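Local coordinates for B-agarase (Saccharophagus degradans, PDB 4BQ2), which probably cleaves agarose-derived chains from their ends as a family 50 exo-beta-agarase, hydrolysing beta-glycosidic bonds, at residues Pro280-Gly285 with Asp682-Val687; Gly411-Gly416 with Ala740-Glu745. All blocks are in the same frame, centred on the assembly; numbering follows the deposited sequence.

Interaction 1: residues Pro280-Gly285 with Asp682-Val687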
ATOM      1  N   PRO A 280       7.452  25.764 -14.545  1.00 15.38           N
ATOM      2  CA  PRO A 280       7.186  25.141 -13.261  1.00 15.78           C
ATOM      3  C   PRO A 280       6.411  23.834 -13.488  1.00 16.41           C
ATOM      4  O   PRO A 280       5.589  23.763 -14.415  1.00 15.35           O
ATOM      5  CB  PRO A 280       6.317  26.177 -12.524  1.00 17.22           C
ATOM      6  CG  PRO A 280       6.620  27.498 -13.196  1.00 16.89           C
ATOM      7  CD  PRO A 280       6.943  27.156 -14.620  1.00 15.70           C
ATOM      8  N   TYR A 281       6.691  22.834 -12.662  1.00 15.08           N
ATOM      9  CA  TYR A 281       6.130  21.496 -12.849  1.00 16.61           C
ATOM     10  C   TYR A 281       5.665  20.907 -11.511  1.00 16.23           C
ATOM     11  O   TYR A 281       6.256  21.171 -10.460  1.00 16.12           O
ATOM     12  CB  TYR A 281       7.189  20.592 -13.535  1.00 15.25           C
ATOM     13  CG  TYR A 281       6.746  19.159 -13.875  1.00 15.99           C
ATOM     14  CD1 TYR A 281       6.050  18.877 -15.045  1.00 15.49           C
ATOM     15  CD2 TYR A 281       7.054  18.104 -13.021  1.00 16.21           C
ATOM     16  CE1 TYR A 281       5.676  17.575 -15.366  1.00 15.32           C
ATOM     17  CE2 TYR A 281       6.664  16.793 -13.312  1.00 15.92           C
ATOM     18  CZ  TYR A 281       5.977  16.539 -14.474  1.00 16.35           C
ATOM     19  OH  TYR A 281       5.607  15.238 -14.764  1.00 15.62           O
ATOM     20  N   PHE A 282       4.629  20.067 -11.565  1.00 16.29           N
ATOM     21  CA  PHE A 282       4.034  19.439 -10.383  1.00 16.00           C
ATOM     22  C   PHE A 282       3.556  18.053 -10.858  1.00 16.68           C
ATOM     23  O   PHE A 282       2.845  17.934 -11.872  1.00 16.74           O
ATOM     24  CB  PHE A 282       2.890  20.291  -9.804  1.00 17.29           C
ATOM     25  CG  PHE A 282       2.293  19.730  -8.522  1.00 18.00           C
ATOM     26  CD1 PHE A 282       1.220  18.828  -8.567  1.00 18.98           C
ATOM     27  CD2 PHE A 282       2.786  20.112  -7.282  1.00 18.68           C
ATOM     28  CE1 PHE A 282       0.671  18.316  -7.395  1.00 19.66           C
ATOM     29  CE2 PHE A 282       2.252  19.610  -6.095  1.00 18.93           C
ATOM     30  CZ  PHE A 282       1.188  18.700  -6.145  1.00 18.50           C
ATOM     31  N   ALA A 283       4.031  17.010 -10.172  1.00 14.86           N
ATOM     32  CA  ALA A 283       3.859  15.666 -10.671  1.00 14.80           C
ATOM     33  C   ALA A 283       2.544  15.039 -10.202  1.00 13.50           C
ATOM     34  O   ALA A 283       2.284  14.950  -9.001  1.00 13.91           O
ATOM     35  CB  ALA A 283       5.053  14.809 -10.247  1.00 14.43           C
ATOM     36  N   THR A 284       1.716  14.631 -11.156  1.00 12.95           N
ATOM     37  CA  THR A 284       0.544  13.840 -10.857  1.00 13.23           C
ATOM     38  C   THR A 284       0.552  12.651 -11.794  1.00 13.76           C
ATOM     39  O   THR A 284       1.097  12.733 -12.898  1.00 13.34           O
ATOM     40  CB  THR A 284      -0.754  14.652 -11.030  1.00 13.87           C
ATOM     41  OG1 THR A 284      -0.853  15.082 -12.405  1.00 13.82           O
ATOM     42  CG2 THR A 284      -0.769  15.879 -10.060  1.00 13.62           C
ATOM     43  N   GLY A 285      -0.030  11.540 -11.352  1.00 13.89           N
ATOM     44  CA  GLY A 285      -0.091  10.338 -12.209  1.00 14.14           C
ATOM     45  C   GLY A 285      -0.293   9.071 -11.388  1.00 14.40           C
ATOM     46  O   GLY A 285      -0.554   9.136 -10.160  1.00 14.13           O
ATOM     47  N   ASP A 682     -10.056  15.574  -1.935  1.00 18.22           N
ATOM     48  CA  ASP A 682      -9.624  16.024  -0.607  1.00 19.76           C
ATOM     49  C   ASP A 682      -8.166  15.710  -0.352  1.00 19.37           C
ATOM     50  O   ASP A 682      -7.421  16.564   0.159  1.00 17.61           O
ATOM     51  CB  ASP A 682     -10.421  15.363   0.525  1.00 19.91           C
ATOM     52  CG  ASP A 682     -11.880  15.852   0.629  1.00 21.96           C
ATOM     53  OD1 ASP A 682     -12.301  16.879   0.052  1.00 21.54           O
ATOM     54  OD2 ASP A 682     -12.629  15.147   1.317  1.00 25.17           O
ATOM     55  N   TYR A 683      -7.758  14.481  -0.680  1.00 16.31           N
ATOM     56  CA  TYR A 683      -6.375  14.126  -0.536  1.00 16.21           C
ATOM     57  C   TYR A 683      -5.461  15.045  -1.347  1.00 15.39           C
ATOM     58  O   TYR A 683      -4.481  15.582  -0.822  1.00 15.11           O
ATOM     59  CB  TYR A 683      -6.123  12.670  -0.971  1.00 14.09           C
ATOM     60  CG  TYR A 683      -4.763  12.159  -0.587  1.00 14.31           C
ATOM     61  CD1 TYR A 683      -3.605  12.486  -1.349  1.00 14.07           C
ATOM     62  CD2 TYR A 683      -4.609  11.328   0.509  1.00 13.59           C
ATOM     63  CE1 TYR A 683      -2.341  12.008  -0.977  1.00 13.77           C
ATOM     64  CE2 TYR A 683      -3.370  10.839   0.859  1.00 13.92           C
ATOM     65  CZ  TYR A 683      -2.228  11.201   0.118  1.00 14.36           C
ATOM     66  OH  TYR A 683      -0.978  10.687   0.467  1.00 15.39           O
ATOM     67  N   MET A 684      -5.729  15.156  -2.648  1.00 16.96           N
ATOM     68  CA  MET A 684      -4.911  16.016  -3.503  1.00 16.96           C
ATOM     69  C   MET A 684      -4.906  17.496  -3.080  1.00 18.39           C
ATOM     70  O   MET A 684      -3.870  18.170  -3.201  1.00 18.13           O
ATOM     71  CB  MET A 684      -5.322  15.864  -4.967  1.00 17.38           C
ATOM     72  CG  MET A 684      -4.878  14.531  -5.586  1.00 17.44           C
ATOM     73  SD  MET A 684      -3.114  14.148  -5.461  1.00 18.37           S
ATOM     74  CE  MET A 684      -2.418  15.518  -6.400  1.00 18.03           C
ATOM     75  N   GLN A 685      -6.030  18.003  -2.570  1.00 18.25           N
ATOM     76  CA  GLN A 685      -6.054  19.376  -2.031  1.00 19.40           C
ATOM     77  C   GLN A 685      -5.043  19.526  -0.927  1.00 18.08           C
ATOM     78  O   GLN A 685      -4.372  20.562  -0.821  1.00 17.48           O
ATOM     79  CB  GLN A 685      -7.431  19.802  -1.483  1.00 20.06           C
ATOM     80  CG  GLN A 685      -7.544  21.318  -1.205  1.00 22.75           C
ATOM     81  CD  GLN A 685      -7.352  22.134  -2.475  1.00 23.38           C
ATOM     82  OE1 GLN A 685      -7.919  21.805  -3.502  1.00 26.69           O
ATOM     83  NE2 GLN A 685      -6.504  23.146  -2.431  1.00 23.93           N
ATOM     84  N   SER A 686      -4.959  18.500  -0.081  1.00 18.40           N
ATOM     85  CA  SER A 686      -4.023  18.481   1.024  1.00 20.07           C
ATOM     86  C   SER A 686      -2.558  18.527   0.528  1.00 19.26           C
ATOM     87  O   SER A 686      -1.691  19.203   1.130  1.00 17.71           O
ATOM     88  CB  SER A 686      -4.267  17.202   1.850  1.00 22.75           C
ATOM     89  OG  SER A 686      -3.612  17.274   3.083  1.00 26.87           O
ATOM     90  N   VAL A 687      -2.266  17.767  -0.530  1.00 17.24           N
ATOM     91  CA  VAL A 687      -0.932  17.816  -1.135  1.00 16.81           C
ATOM     92  C   VAL A 687      -0.645  19.190  -1.737  1.00 17.56           C
ATOM     93  O   VAL A 687       0.425  19.774  -1.501  1.00 16.88           O
ATOM     94  CB  VAL A 687      -0.730  16.713  -2.192  1.00 17.10           C
ATOM     95  CG1 VAL A 687       0.711  16.735  -2.694  1.00 16.41           C
ATOM     96  CG2 VAL A 687      -1.054  15.342  -1.578  1.00 16.81           C
TER
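Phe-282 extends from strand 280-287 toward helix 673-688, where the rim of its ring meets Met-684 and Val-687. CB starts the side chain in the direction of the helix, and with CG anti to the backbone N (chi1 -176°) the ring continues outward from the strand. At the rim, CD1 lies 3.9 Å from CG2 of Thr-284 in the same strand. Next along, Phe-282 CE1 is 4.3 Å from Met-684 CE, and at the tip Phe-282 CZ comes to 4.0 Å from Val-687 CG1. Both methyls lie near the ring plane, at its edge. Met-684 bends at chi2 and chi3, which brings its CE in from the helix to 4.0 Å from Thr-284 CG2, so this one methyl serves two strand residues. Thr-284 turns its hydroxyl elsewhere, to OD1 of Asn-739. Ala-696 of strand 693-699 packs against both Met-684 and Val-687, and Ile-742 against Phe-282. With no hydrogen bond between the two segments, this buried joint of strand and helix rests on dispersion and the exclusion of water, interactions that depend on shape more than on direction.

Interaction 2: residues Gly411-Gly416 with Ala740-Glu745; sequences GFTSLG and AKIYTE
Thr-413 OG1 is gripped twice by strand 280-287: it donates a hydrogen bond to Phe-282 O and accepts one from Thr-284 N. These bonds fix the rotation of the side chain, with OG1 between the backbone N and the carbonyl carbon (chi1 59°), and leave the methyl to face segment 740-745. There Thr-413 CG2 meets Ile-742 CD1 tip to tip at 3.9 Å. The same methyl lies 3.8 Å from Tyr-743 OH; the side chains of Thr-413 and Tyr-743 run in from opposite directions, and the methyl stands oblique to the ring. Tyr-743 OH has its own pair of polar partners, Phe-282 N and Gly-248 O, so the threonine methyl packs against a hydroxyl that is already bonded. Ile-742 also covers part of its neighbour's ring, its CG1 standing 3.9 Å above the plane of Tyr-743 and displaced toward the rim. Both sides of the contact stand at helix ends. Gly-411, with positive phi (89°), closes helix 394-410 in a Schellman motif, while Lys-741 is the N-cap of helix 742-746. In the first turn of that helix Glu-745 N bonds to Lys-741 O at 3.0 Å, and Thr-744 OG1 adds a weak bond to the same Lys-741 O. Beyond Thr-413 the chain runs on beside strand 280-287, with a backbone bond between Gly-416 and Leu-286. A helix that ends in a glycine turn and leads into a segment beside an earlier strand is consistent with the (beta/alpha)8 barrel expected of this glycosidase, with the short helix 742-746 packed against strand 280-287 and Thr-413.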
ATOM      1  N   GLY A 411      -5.369  14.738 -17.582  1.00 16.68           N
ATOM      2  CA  GLY A 411      -4.606  15.903 -17.103  1.00 15.94           C
ATOM      3  C   GLY A 411      -3.380  15.575 -16.264  1.00 15.73           C
ATOM      4  O   GLY A 411      -2.740  16.476 -15.700  1.00 15.85           O
ATOM      5  N   PHE A 412      -3.024  14.299 -16.200  1.00 15.83           N
ATOM      6  CA  PHE A 412      -1.876  13.897 -15.402  1.00 15.38           C
ATOM      7  C   PHE A 412      -0.606  14.361 -16.052  1.00 15.10           C
ATOM      8  O   PHE A 412      -0.500  14.338 -17.285  1.00 16.74           O
ATOM      9  CB  PHE A 412      -1.835  12.402 -15.242  1.00 15.24           C
ATOM     10  CG  PHE A 412      -2.831  11.880 -14.253  1.00 15.37           C
ATOM     11  CD1 PHE A 412      -2.781  12.287 -12.931  1.00 15.60           C
ATOM     12  CD2 PHE A 412      -3.822  10.972 -14.655  1.00 15.35           C
ATOM     13  CE1 PHE A 412      -3.689  11.805 -11.979  1.00 15.18           C
ATOM     14  CE2 PHE A 412      -4.726  10.481 -13.711  1.00 15.20           C
ATOM     15  CZ  PHE A 412      -4.669  10.908 -12.385  1.00 15.42           C
ATOM     16  N   THR A 413       0.352  14.787 -15.241  1.00 14.77           N
ATOM     17  CA  THR A 413       1.547  15.360 -15.809  1.00 14.99           C
ATOM     18  C   THR A 413       2.652  14.294 -15.949  1.00 15.44           C
ATOM     19  O   THR A 413       3.721  14.582 -16.510  1.00 15.34           O
ATOM     20  CB  THR A 413       2.062  16.533 -14.973  1.00 14.55           C
ATOM     21  OG1 THR A 413       2.329  16.087 -13.653  1.00 13.17           O
ATOM     22  CG2 THR A 413       1.054  17.700 -14.924  1.00 14.87           C
ATOM     23  N   SER A 414       2.396  13.068 -15.477  1.00 13.77           N
ATOM     24  CA  SER A 414       3.397  12.002 -15.563  1.00 13.42           C
ATOM     25  C   SER A 414       2.777  10.620 -15.545  1.00 13.29           C
ATOM     26  O   SER A 414       1.618  10.478 -15.155  1.00 14.10           O
ATOM     27  CB  SER A 414       4.342  12.071 -14.345  1.00 13.44           C
ATOM     28  OG  SER A 414       3.654  11.844 -13.131  1.00 13.75           O
ATOM     29  N   LEU A 415       3.596   9.634 -15.928  1.00 12.89           N
ATOM     30  CA  LEU A 415       3.466   8.196 -15.579  1.00 12.05           C
ATOM     31  C   LEU A 415       4.284   7.970 -14.321  1.00 12.04           C
ATOM     32  O   LEU A 415       5.418   8.426 -14.238  1.00 11.79           O
ATOM     33  CB  LEU A 415       4.022   7.314 -16.712  1.00 11.80           C
ATOM     34  CG  LEU A 415       3.525   7.691 -18.124  1.00 12.25           C
ATOM     35  CD1 LEU A 415       4.205   6.883 -19.247  1.00 11.25           C
ATOM     36  CD2 LEU A 415       2.017   7.579 -18.235  1.00 12.88           C
ATOM     37  N   GLY A 416       3.720   7.273 -13.336  1.00 11.58           N
ATOM     38  CA  GLY A 416       4.313   7.258 -12.002  1.00 12.00           C
ATOM     39  C   GLY A 416       5.244   6.079 -11.906  1.00 12.08           C
ATOM     40  O   GLY A 416       5.755   5.580 -12.929  1.00 13.26           O
ATOM     41  N   ALA A 740      -6.740  20.195 -13.454  1.00 22.94           N
ATOM     42  CA  ALA A 740      -7.002  21.483 -14.106  1.00 25.06           C
ATOM     43  C   ALA A 740      -6.588  22.667 -13.223  1.00 27.54           C
ATOM     44  O   ALA A 740      -6.452  23.787 -13.724  1.00 29.22           O
ATOM     45  CB  ALA A 740      -8.454  21.597 -14.589  1.00 26.48           C
ATOM     46  N   LYS A 741      -6.332  22.413 -11.935  1.00 25.99           N
ATOM     47  CA  LYS A 741      -6.018  23.477 -10.994  1.00 27.58           C
ATOM     48  C   LYS A 741      -4.695  23.350 -10.220  1.00 27.07           C
ATOM     49  O   LYS A 741      -4.372  24.235  -9.423  1.00 29.29           O
ATOM     50  CB  LYS A 741      -7.190  23.648 -10.017  1.00 29.47           C
ATOM     51  CG  LYS A 741      -7.205  22.663  -8.856  1.00 31.41           C
ATOM     52  CD  LYS A 741      -8.572  22.752  -8.182  1.00 33.33           C
ATOM     53  CE  LYS A 741      -8.476  22.425  -6.710  1.00 35.66           C
ATOM     54  NZ  LYS A 741      -9.829  22.339  -6.090  1.00 39.58           N
ATOM     55  N   ILE A 742      -3.925  22.274 -10.435  1.00 22.32           N
ATOM     56  CA  ILE A 742      -2.678  22.110  -9.709  1.00 22.67           C
ATOM     57  C   ILE A 742      -1.770  23.360  -9.842  1.00 23.42           C
ATOM     58  O   ILE A 742      -1.134  23.754  -8.882  1.00 24.23           O
ATOM     59  CB  ILE A 742      -1.864  20.825 -10.101  1.00 21.15           C
ATOM     60  CG1 ILE A 742      -1.660  20.707 -11.618  1.00 19.29           C
ATOM     61  CG2 ILE A 742      -2.489  19.562  -9.494  1.00 20.12           C
ATOM     62  CD1 ILE A 742      -0.862  19.479 -12.061  1.00 20.80           C
ATOM     63  N   TYR A 743      -1.732  23.983 -11.011  1.00 22.41           N
ATOM     64  CA  TYR A 743      -0.747  25.072 -11.204  1.00 22.05           C
ATOM     65  C   TYR A 743      -1.243  26.435 -10.709  1.00 23.53           C
ATOM     66  O   TYR A 743      -0.484  27.173 -10.043  1.00 23.11           O
ATOM     67  CB  TYR A 743      -0.311  25.153 -12.667  1.00 20.20           C
ATOM     68  CG  TYR A 743       0.582  23.989 -13.100  1.00 19.62           C
ATOM     69  CD1 TYR A 743       1.841  23.807 -12.527  1.00 18.21           C
ATOM     70  CD2 TYR A 743       0.169  23.097 -14.098  1.00 18.03           C
ATOM     71  CE1 TYR A 743       2.678  22.758 -12.924  1.00 17.07           C
ATOM     72  CE2 TYR A 743       0.990  22.053 -14.501  1.00 18.81           C
ATOM     73  CZ  TYR A 743       2.237  21.881 -13.901  1.00 17.70           C
ATOM     74  OH  TYR A 743       3.023  20.861 -14.316  1.00 16.35           O
ATOM     75  N   THR A 744      -2.489  26.762 -11.046  1.00 21.77           N
ATOM     76  CA  THR A 744      -3.136  27.976 -10.539  1.00 25.32           C
ATOM     77  C   THR A 744      -3.155  27.996  -9.014  1.00 26.13           C
ATOM     78  O   THR A 744      -2.814  29.015  -8.411  1.00 25.60           O
ATOM     79  CB  THR A 744      -4.545  28.168 -11.113  1.00 25.97           C
ATOM     80  OG1 THR A 744      -5.294  26.969 -10.908  1.00 29.49           O
ATOM     81  CG2 THR A 744      -4.468  28.418 -12.596  1.00 26.24           C
ATOM     82  N   GLU A 745      -3.490  26.870  -8.381  1.00 26.75           N
ATOM     83  CA  GLU A 745      -3.337  26.759  -6.923  1.00 30.05           C
ATOM     84  C   GLU A 745      -1.922  27.046  -6.424  1.00 33.58           C
ATOM     85  O   GLU A 745      -1.733  27.918  -5.589  1.00 34.45           O
ATOM     86  CB  GLU A 745      -3.778  25.394  -6.401  1.00 33.14           C
ATOM     87  CG  GLU A 745      -5.232  25.058  -6.658  1.00 34.11           C
ATOM     88  CD  GLU A 745      -6.175  25.667  -5.646  1.00 37.65           C
ATOM     89  OE1 GLU A 745      -6.125  25.274  -4.462  1.00 36.37           O
ATOM     90  OE2 GLU A 745      -6.988  26.516  -6.049  1.00 37.86           O
TER

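Interactions 1 and 2 have centres about 7 Å apart and are joined through strand 280-287, which belongs to interaction 1 and bonds to 411-416 of interaction 2. Two of these bonds are short: the one from Thr-413 OG1 to Phe-282 O measures 2.6 Å, and Tyr-281 OH lies 2.7 Å from Thr-413 O. The ring of Phe-282 thus serves interaction 1 while its backbone faces interaction 2. The two helical segments are tied as well, by a hydrogen bond between Gln-685 NE2 and Glu-745 OE1. Elsewhere on helix 673-688, Asp-682 bonds to His-178 of the carbohydrate-binding-like region, which also carries the calcium ion.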